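Local coordinates for aeromonas extracellular serine protease (Aeromonas sobria, PDB 3WQB), which cleaves peptide bonds after paired basic residues, one of them lysine, as a secreted calcium-binding serine protease of the furin-like subtilases, at residues L256-Y270 and S275-G287. The protein carries 1 engineered substitution. Sequence-based numbering, arbitrary orientation.
Sequences LVVSALNADGVRSSY and SNIFLSATGGEYG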
ATOM      1  N   LEU A 256      -6.094   4.291  -0.431  1.00  9.04           N
ATOM      2  CA  LEU A 256      -5.633   5.149   0.648  1.00  8.94           C
ATOM      3  C   LEU A 256      -4.412   4.449   1.247  1.00  8.66           C
ATOM      4  O   LEU A 256      -4.552   3.422   1.924  1.00  8.97           O
ATOM      5  CB  LEU A 256      -6.744   5.321   1.693  1.00  9.21           C
ATOM      6  CG  LEU A 256      -6.578   6.423   2.751  1.00  9.54           C
ATOM      7  CD1 LEU A 256      -7.876   6.654   3.501  1.00 10.94           C
ATOM      8  CD2 LEU A 256      -5.459   6.075   3.726  1.00 10.10           C
ATOM      9  N   VAL A 257      -3.230   4.992   0.977  1.00  8.04           N
ATOM     10  CA  VAL A 257      -1.971   4.337   1.348  1.00  8.58           C
ATOM     11  C   VAL A 257      -1.506   4.808   2.724  1.00  8.77           C
ATOM     12  O   VAL A 257      -1.494   6.010   3.002  1.00  8.90           O
ATOM     13  CB  VAL A 257      -0.883   4.554   0.279  1.00  8.22           C
ATOM     14  CG1 VAL A 257       0.364   3.766   0.626  1.00  9.23           C
ATOM     15  CG2 VAL A 257      -1.375   4.117  -1.101  1.00  9.45           C
ATOM     16  N   VAL A 258      -1.144   3.856   3.593  1.00  8.74           N
ATOM     17  CA  VAL A 258      -0.806   4.189   4.981  1.00  9.34           C
ATOM     18  C   VAL A 258       0.570   3.727   5.404  1.00  8.96           C
ATOM     19  O   VAL A 258       1.003   2.623   5.064  1.00  9.22           O
ATOM     20  CB  VAL A 258      -1.864   3.671   5.991  1.00  9.92           C
ATOM     21  CG1 VAL A 258      -3.222   4.259   5.685  1.00 11.56           C
ATOM     22  CG2 VAL A 258      -1.937   2.163   5.996  1.00 10.93           C
ATOM     23  N   SER A 259       1.240   4.590   6.155  1.00  8.92           N
ATOM     24  CA  SER A 259       2.486   4.231   6.817  1.00  8.99           C
ATOM     25  C   SER A 259       2.220   3.800   8.266  1.00  8.57           C
ATOM     26  O   SER A 259       1.138   4.034   8.814  1.00  9.50           O
ATOM     27  CB  SER A 259       3.445   5.409   6.786  1.00  9.46           C
ATOM     28  OG  SER A 259       2.928   6.512   7.512  1.00 10.27           O
ATOM     29  N   ALA A 260       3.221   3.171   8.882  1.00  8.73           N
ATOM     30  CA  ALA A 260       3.073   2.628  10.221  1.00  9.46           C
ATOM     31  C   ALA A 260       3.792   3.486  11.253  1.00  9.47           C
ATOM     32  O   ALA A 260       4.934   3.940  11.039  1.00  9.67           O
ATOM     33  CB  ALA A 260       3.621   1.215  10.278  1.00  9.93           C
ATOM     34  N   LEU A 261       3.119   3.657  12.389  1.00  9.99           N
ATOM     35  CA  LEU A 261       3.626   4.385  13.554  1.00 11.01           C
ATOM     36  C   LEU A 261       3.838   3.415  14.714  1.00 10.68           C
ATOM     37  O   LEU A 261       3.059   2.476  14.896  1.00 10.24           O
ATOM     38  CB  LEU A 261       2.587   5.441  13.979  1.00 12.14           C
ATOM     39  CG  LEU A 261       3.005   6.388  15.106  1.00 14.18           C
ATOM     40  CD1 LEU A 261       3.233   7.785  14.547  1.00 17.74           C
ATOM     41  CD2 LEU A 261       1.966   6.401  16.225  1.00 17.96           C
ATOM     42  N   ASN A 262       4.894   3.641  15.497  1.00 10.34           N
ATOM     43  CA  ASN A 262       5.123   2.816  16.690  1.00 10.61           C
ATOM     44  C   ASN A 262       4.576   3.444  17.970  1.00 10.56           C
ATOM     45  O   ASN A 262       4.036   4.560  17.956  1.00 10.61           O
ATOM     46  CB  ASN A 262       6.591   2.395  16.828  1.00 10.97           C
ATOM     47  CG  ASN A 262       7.519   3.545  17.147  1.00 10.75           C
ATOM     48  OD1 ASN A 262       7.125   4.538  17.760  1.00 12.24           O
ATOM     49  ND2 ASN A 262       8.785   3.388  16.776  1.00 12.54           N
ATOM     50  N   ALA A 263       4.686   2.710  19.073  1.00 10.98           N
ATOM     51  CA  ALA A 263       4.133   3.158  20.349  1.00 11.06           C
ATOM     52  C   ALA A 263       4.817   4.388  20.950  1.00 12.18           C
ATOM     53  O   ALA A 263       4.284   4.986  21.889  1.00 12.29           O
ATOM     54  CB  ALA A 263       4.079   2.008  21.351  1.00 11.44           C
ATOM     55  N   ASP A 264       6.000   4.732  20.427  1.00 12.55           N
ATOM     56  CA  ASP A 264       6.717   5.947  20.826  1.00 13.40           C
ATOM     57  C   ASP A 264       6.267   7.176  20.041  1.00 13.26           C
ATOM     58  O   ASP A 264       6.747   8.282  20.292  1.00 14.13           O
ATOM     59  CB  ASP A 264       8.218   5.764  20.631  1.00 13.95           C
ATOM     60  CG  ASP A 264       8.777   4.640  21.463  1.00 16.22           C
ATOM     61  OD1 ASP A 264       8.445   4.574  22.663  1.00 18.61           O
ATOM     62  OD2 ASP A 264       9.554   3.824  20.919  1.00 19.54           O
ATOM     63  N   GLY A 265       5.351   6.987  19.094  1.00 12.78           N
ATOM     64  CA  GLY A 265       4.836   8.106  18.308  1.00 12.43           C
ATOM     65  C   GLY A 265       5.681   8.557  17.141  1.00 11.75           C
ATOM     66  O   GLY A 265       5.532   9.683  16.670  1.00 12.20           O
ATOM     67  N   VAL A 266       6.579   7.695  16.680  1.00 11.07           N
ATOM     68  CA  VAL A 266       7.350   7.984  15.477  1.00 11.26           C
ATOM     69  C   VAL A 266       7.173   6.852  14.474  1.00 10.83           C
ATOM     70  O   VAL A 266       6.656   5.780  14.810  1.00 10.79           O
ATOM     71  CB  VAL A 266       8.841   8.247  15.790  1.00 11.45           C
ATOM     72  CG1 VAL A 266       8.981   9.411  16.768  1.00 12.22           C
ATOM     73  CG2 VAL A 266       9.533   6.979  16.306  1.00 12.64           C
ATOM     74  N   ARG A 267       7.609   7.096  13.247  1.00 10.59           N
ATOM     75  CA  ARG A 267       7.545   6.096  12.188  1.00 10.08           C
ATOM     76  C   ARG A 267       8.125   4.769  12.668  1.00  9.68           C
ATOM     77  O   ARG A 267       9.237   4.730  13.205  1.00 10.33           O
ATOM     78  CB  ARG A 267       8.349   6.570  10.988  1.00 10.21           C
ATOM     79  CG  ARG A 267       8.141   5.723   9.751  1.00 10.68           C
ATOM     80  CD  ARG A 267       9.356   5.779   8.829  1.00 11.39           C
ATOM     81  NE  ARG A 267      10.481   4.973   9.321  1.00 12.23           N
ATOM     82  CZ  ARG A 267      11.732   5.402   9.467  1.00 11.37           C
ATOM     83  NH1 ARG A 267      12.668   4.559   9.901  1.00 11.93           N
ATOM     84  NH2 ARG A 267      12.058   6.662   9.199  1.00 12.96           N
ATOM     85  N   SER A 268       7.389   3.681  12.464  1.00 10.05           N
ATOM     86  CA  SER A 268       7.935   2.366  12.751  1.00 10.40           C
ATOM     87  C   SER A 268       9.203   2.209  11.930  1.00 10.11           C
ATOM     88  O   SER A 268       9.260   2.656  10.780  1.00 10.13           O
ATOM     89  CB  SER A 268       6.930   1.283  12.388  1.00 10.57           C
ATOM     90  OG  SER A 268       5.757   1.419  13.156  1.00 11.37           O
ATOM     91  N   SER A 269      10.221   1.601  12.532  1.00 10.21           N
ATOM     92  CA  SER A 269      11.540   1.469  11.930  1.00 10.70           C
ATOM     93  C   SER A 269      11.492   1.082  10.449  1.00 10.50           C
ATOM     94  O   SER A 269      12.178   1.685   9.628  1.00 11.12           O
ATOM     95  CB  SER A 269      12.356   0.439  12.726  1.00 11.39           C
ATOM     96  OG  SER A 269      11.696  -0.818  12.773  1.00 12.67           O
ATOM     97  N   TYR A 270      10.654   0.094  10.134  1.00 10.48           N
ATOM     98  CA  TYR A 270      10.600  -0.535   8.817  1.00 10.12           C
ATOM     99  C   TYR A 270       9.703   0.187   7.794  1.00  9.93           C
ATOM    100  O   TYR A 270       9.738  -0.153   6.613  1.00  9.60           O
ATOM    101  CB  TYR A 270      10.089  -1.980   8.974  1.00 10.24           C
ATOM    102  CG  TYR A 270       8.825  -2.023   9.795  1.00 10.50           C
ATOM    103  CD1 TYR A 270       7.613  -1.606   9.250  1.00 11.19           C
ATOM    104  CD2 TYR A 270       8.849  -2.399  11.142  1.00 11.25           C
ATOM    105  CE1 TYR A 270       6.450  -1.591  10.008  1.00 11.28           C
ATOM    106  CE2 TYR A 270       7.690  -2.403  11.910  1.00 11.25           C
ATOM    107  CZ  TYR A 270       6.494  -1.988  11.337  1.00 11.48           C
ATOM    108  OH  TYR A 270       5.326  -1.969  12.066  1.00 11.67           O
ATOM    109  N   SER A 275       5.476  10.469  -1.047  1.00  9.13           N
ATOM    110  CA  SER A 275       4.495  11.533  -1.272  1.00  9.15           C
ATOM    111  C   SER A 275       3.063  11.031  -1.400  1.00  8.84           C
ATOM    112  O   SER A 275       2.110  11.821  -1.318  1.00  9.38           O
ATOM    113  CB  SER A 275       4.867  12.355  -2.495  1.00  9.06           C
ATOM    114  OG  SER A 275       4.859  11.566  -3.670  1.00 10.21           O
ATOM    115  N   ASN A 276       2.922   9.723  -1.621  1.00  8.75           N
ATOM    116  CA  ASN A 276       1.606   9.091  -1.746  1.00  9.10           C
ATOM    117  C   ASN A 276       1.036   8.515  -0.462  1.00  9.30           C
ATOM    118  O   ASN A 276      -0.059   7.980  -0.483  1.00  9.55           O
ATOM    119  CB  ASN A 276       1.616   8.018  -2.832  1.00  9.49           C
ATOM    120  CG  ASN A 276       2.601   6.912  -2.561  1.00  9.54           C
ATOM    121  OD1 ASN A 276       3.693   7.146  -2.040  1.00  9.76           O
ATOM    122  ND2 ASN A 276       2.241   5.700  -2.961  1.00  9.55           N
ATOM    123  N   ILE A 277       1.745   8.659   0.652  1.00  8.85           N
ATOM    124  CA  ILE A 277       1.174   8.322   1.966  1.00  8.62           C
ATOM    125  C   ILE A 277       0.038   9.303   2.245  1.00  8.55           C
ATOM    126  O   ILE A 277       0.193  10.510   2.043  1.00  9.28           O
ATOM    127  CB  ILE A 277       2.238   8.396   3.087  1.00  8.50           C
ATOM    128  CG1 ILE A 277       3.394   7.424   2.811  1.00  8.77           C
ATOM    129  CG2 ILE A 277       1.619   8.129   4.466  1.00  9.49           C
ATOM    130  CD1 ILE A 277       2.992   5.945   2.663  1.00  9.16           C
ATOM    131  N   PHE A 278      -1.104   8.786   2.689  1.00  8.55           N
ATOM    132  CA  PHE A 278      -2.225   9.639   3.058  1.00  8.67           C
ATOM    133  C   PHE A 278      -2.282   9.868   4.567  1.00  8.09           C
ATOM    134  O   PHE A 278      -2.494  10.999   5.022  1.00  8.89           O
ATOM    135  CB  PHE A 278      -3.548   9.054   2.544  1.00  8.69           C
ATOM    136  CG  PHE A 278      -4.691  10.032   2.571  1.00  8.98           C
ATOM    137  CD1 PHE A 278      -4.837  10.952   1.545  1.00 10.63           C
ATOM    138  CD2 PHE A 278      -5.596  10.056   3.631  1.00 10.40           C
ATOM    139  CE1 PHE A 278      -5.877  11.878   1.563  1.00 11.52           C
ATOM    140  CE2 PHE A 278      -6.648  10.982   3.653  1.00 11.06           C
ATOM    141  CZ  PHE A 278      -6.770  11.897   2.622  1.00 12.42           C
ATOM    142  N   LEU A 279      -2.073   8.802   5.340  1.00  9.13           N
ATOM    143  CA  LEU A 279      -2.135   8.851   6.798  1.00  9.93           C
ATOM    144  C   LEU A 279      -1.113   7.896   7.402  1.00  9.52           C
ATOM    145  O   LEU A 279      -0.690   6.913   6.762  1.00  9.54           O
ATOM    146  CB  LEU A 279      -3.534   8.451   7.297  1.00 11.23           C
ATOM    147  CG  LEU A 279      -4.712   9.366   7.000  1.00 12.45           C
ATOM    148  CD1 LEU A 279      -5.991   8.591   7.144  1.00 12.65           C
ATOM    149  CD2 LEU A 279      -4.685  10.587   7.916  1.00 14.35           C
ATOM    150  N   SER A 280      -0.758   8.185   8.650  1.00  9.78           N
ATOM    151  CA  SER A 280      -0.043   7.268   9.524  1.00  9.91           C
ATOM    152  C   SER A 280      -1.045   6.573  10.443  1.00  9.28           C
ATOM    153  O   SER A 280      -1.978   7.201  10.957  1.00  9.55           O
ATOM    154  CB  SER A 280       0.950   8.064  10.371  1.00 10.46           C
ATOM    155  OG  SER A 280       1.652   7.250  11.307  1.00 13.40           O
ATOM    156  N   ALA A 281      -0.862   5.276  10.652  1.00  9.23           N
ATOM    157  CA  ALA A 281      -1.656   4.563  11.634  1.00  9.03           C
ATOM    158  C   ALA A 281      -0.786   3.572  12.378  1.00  9.61           C
ATOM    159  O   ALA A 281       0.351   3.328  11.999  1.00  9.69           O
ATOM    160  CB  ALA A 281      -2.878   3.900  10.965  1.00  9.09           C
ATOM    161  N   THR A 282      -1.344   3.008  13.440  1.00  9.57           N
ATOM    162  CA  THR A 282      -0.612   2.165  14.380  1.00  9.83           C
ATOM    163  C   THR A 282      -0.162   0.829  13.787  1.00  9.84           C
ATOM    164  O   THR A 282      -0.970   0.061  13.283  1.00 10.13           O
ATOM    165  CB  THR A 282      -1.469   1.911  15.621  1.00  9.68           C
ATOM    166  OG1 THR A 282      -2.796   1.574  15.201  1.00  9.37           O
ATOM    167  CG2 THR A 282      -1.566   3.167  16.445  1.00 10.18           C
ATOM    168  N   GLY A 283       1.140   0.572  13.861  1.00 10.20           N
ATOM    169  CA  GLY A 283       1.706  -0.709  13.443  1.00 10.59           C
ATOM    170  C   GLY A 283       2.739  -1.286  14.402  1.00 10.90           C
ATOM    171  O   GLY A 283       2.986  -2.482  14.372  1.00 11.60           O
ATOM    172  N   GLY A 284       3.346  -0.450  15.247  1.00 10.53           N
ATOM    173  CA  GLY A 284       4.293  -0.931  16.245  1.00 10.87           C
ATOM    174  C   GLY A 284       5.621  -1.378  15.676  1.00 10.82           C
ATOM    175  O   GLY A 284       5.986  -1.029  14.544  1.00 11.06           O
ATOM    176  N   GLU A 285       6.348  -2.143  16.490  1.00 10.83           N
ATOM    177  CA  GLU A 285       7.652  -2.656  16.124  1.00 11.27           C
ATOM    178  C   GLU A 285       7.537  -4.168  16.001  1.00 11.56           C
ATOM    179  O   GLU A 285       6.975  -4.622  15.013  1.00 12.49           O
ATOM    180  CB  GLU A 285       8.727  -2.176  17.093  1.00 11.11           C
ATOM    181  CG  GLU A 285       9.003  -0.671  16.975  1.00 11.30           C
ATOM    182  CD  GLU A 285       9.682  -0.267  15.660  1.00 12.74           C
ATOM    183  OE1 GLU A 285      10.296  -1.133  15.004  1.00 13.02           O
ATOM    184  OE2 GLU A 285       9.604   0.926  15.285  1.00 13.51           O
ATOM    185  N   TYR A 286       8.012  -4.943  16.986  1.00 11.34           N
ATOM    186  CA  TYR A 286       8.009  -6.411  16.860  1.00 11.63           C
ATOM    187  C   TYR A 286       7.367  -7.162  18.018  1.00 11.85           C
ATOM    188  O   TYR A 286       7.127  -8.364  17.905  1.00 12.36           O
ATOM    189  CB  TYR A 286       9.433  -6.925  16.584  1.00 11.52           C
ATOM    190  CG  TYR A 286       9.946  -6.433  15.254  1.00 12.10           C
ATOM    191  CD1 TYR A 286       9.721  -7.157  14.084  1.00 11.69           C
ATOM    192  CD2 TYR A 286      10.647  -5.230  15.160  1.00 12.92           C
ATOM    193  CE1 TYR A 286      10.178  -6.686  12.848  1.00 13.62           C
ATOM    194  CE2 TYR A 286      11.098  -4.749  13.938  1.00 13.76           C
ATOM    195  CZ  TYR A 286      10.870  -5.486  12.784  1.00 14.24           C
ATOM    196  OH  TYR A 286      11.320  -5.015  11.573  1.00 15.72           O
ATOM    197  N   GLY A 287       7.082  -6.456  19.111  1.00 11.98           N
ATOM    198  CA  GLY A 287       6.383  -7.045  20.252  1.00 12.54           C
ATOM    199  C   GLY A 287       7.309  -7.803  21.172  1.00 12.76           C
ATOM    200  O   GLY A 287       6.849  -8.478  22.103  1.00 13.28           O
TER
HETATM  201  O   HOH W   1      -2.801   7.630  -0.384  1.00 10.79           O
HETATM  202  O   HOH W   2       3.960   6.470  10.211  1.00 13.82           O
HETATM  203  O   HOH W   3      12.912  -2.899  11.591  1.00 17.89           O
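V258 to L261 pair in parallel with L279 to T282, the short strand axes inclined at 40°; F278 N bonds to V257 O, S259 N to L279 O, A281 N to S259 O and L261 N to A281 O, the donors coming from the two strands in turn. Where the strands end, L261 O receives both G283 N (2.9 Å) and G284 N (3.0 Å), so one carbonyl holds two successive amides.

Beyond the strands the carboxylate of E285, its side chain bent at chi2 (-69°), takes three donors. OE2 accepts the backbone N of S269 on its syn lone pair and N262 ND2 on its anti one, the latter straight and within the amide plane at 3.0 Å; OE1 takes S269 OG, also syn, at 2.7 Å. N262 OD1 meanwhile accepts from D264 N in an Asx turn, so both ends of the amide are used. S268 OG donates to G284 O at 2.8 Å. Y270 OH reaches the same carbonyl weakly and bonds more firmly with G334 N, while the edge of the Y270 ring is turned to the face of Y286 in an offset edge-to-face pair, planes 75° apart.

At the other end L256 CD2 lies against F278 CB (3.7 Å), their side chains crossing near a right angle, with helix 358-368 covering F278. A water joins S259 OG to S280 OG, and S259 OG also bonds to the carbonyl of T411.

The strands are neighbours at one edge of the parallel sheet of the subtilisin fold, 277-282 outermost, and the loop after strand 256-261 places the side chain of Y270 about 8 Å from that of A336, the engineered residue at the predicted charge-relay position.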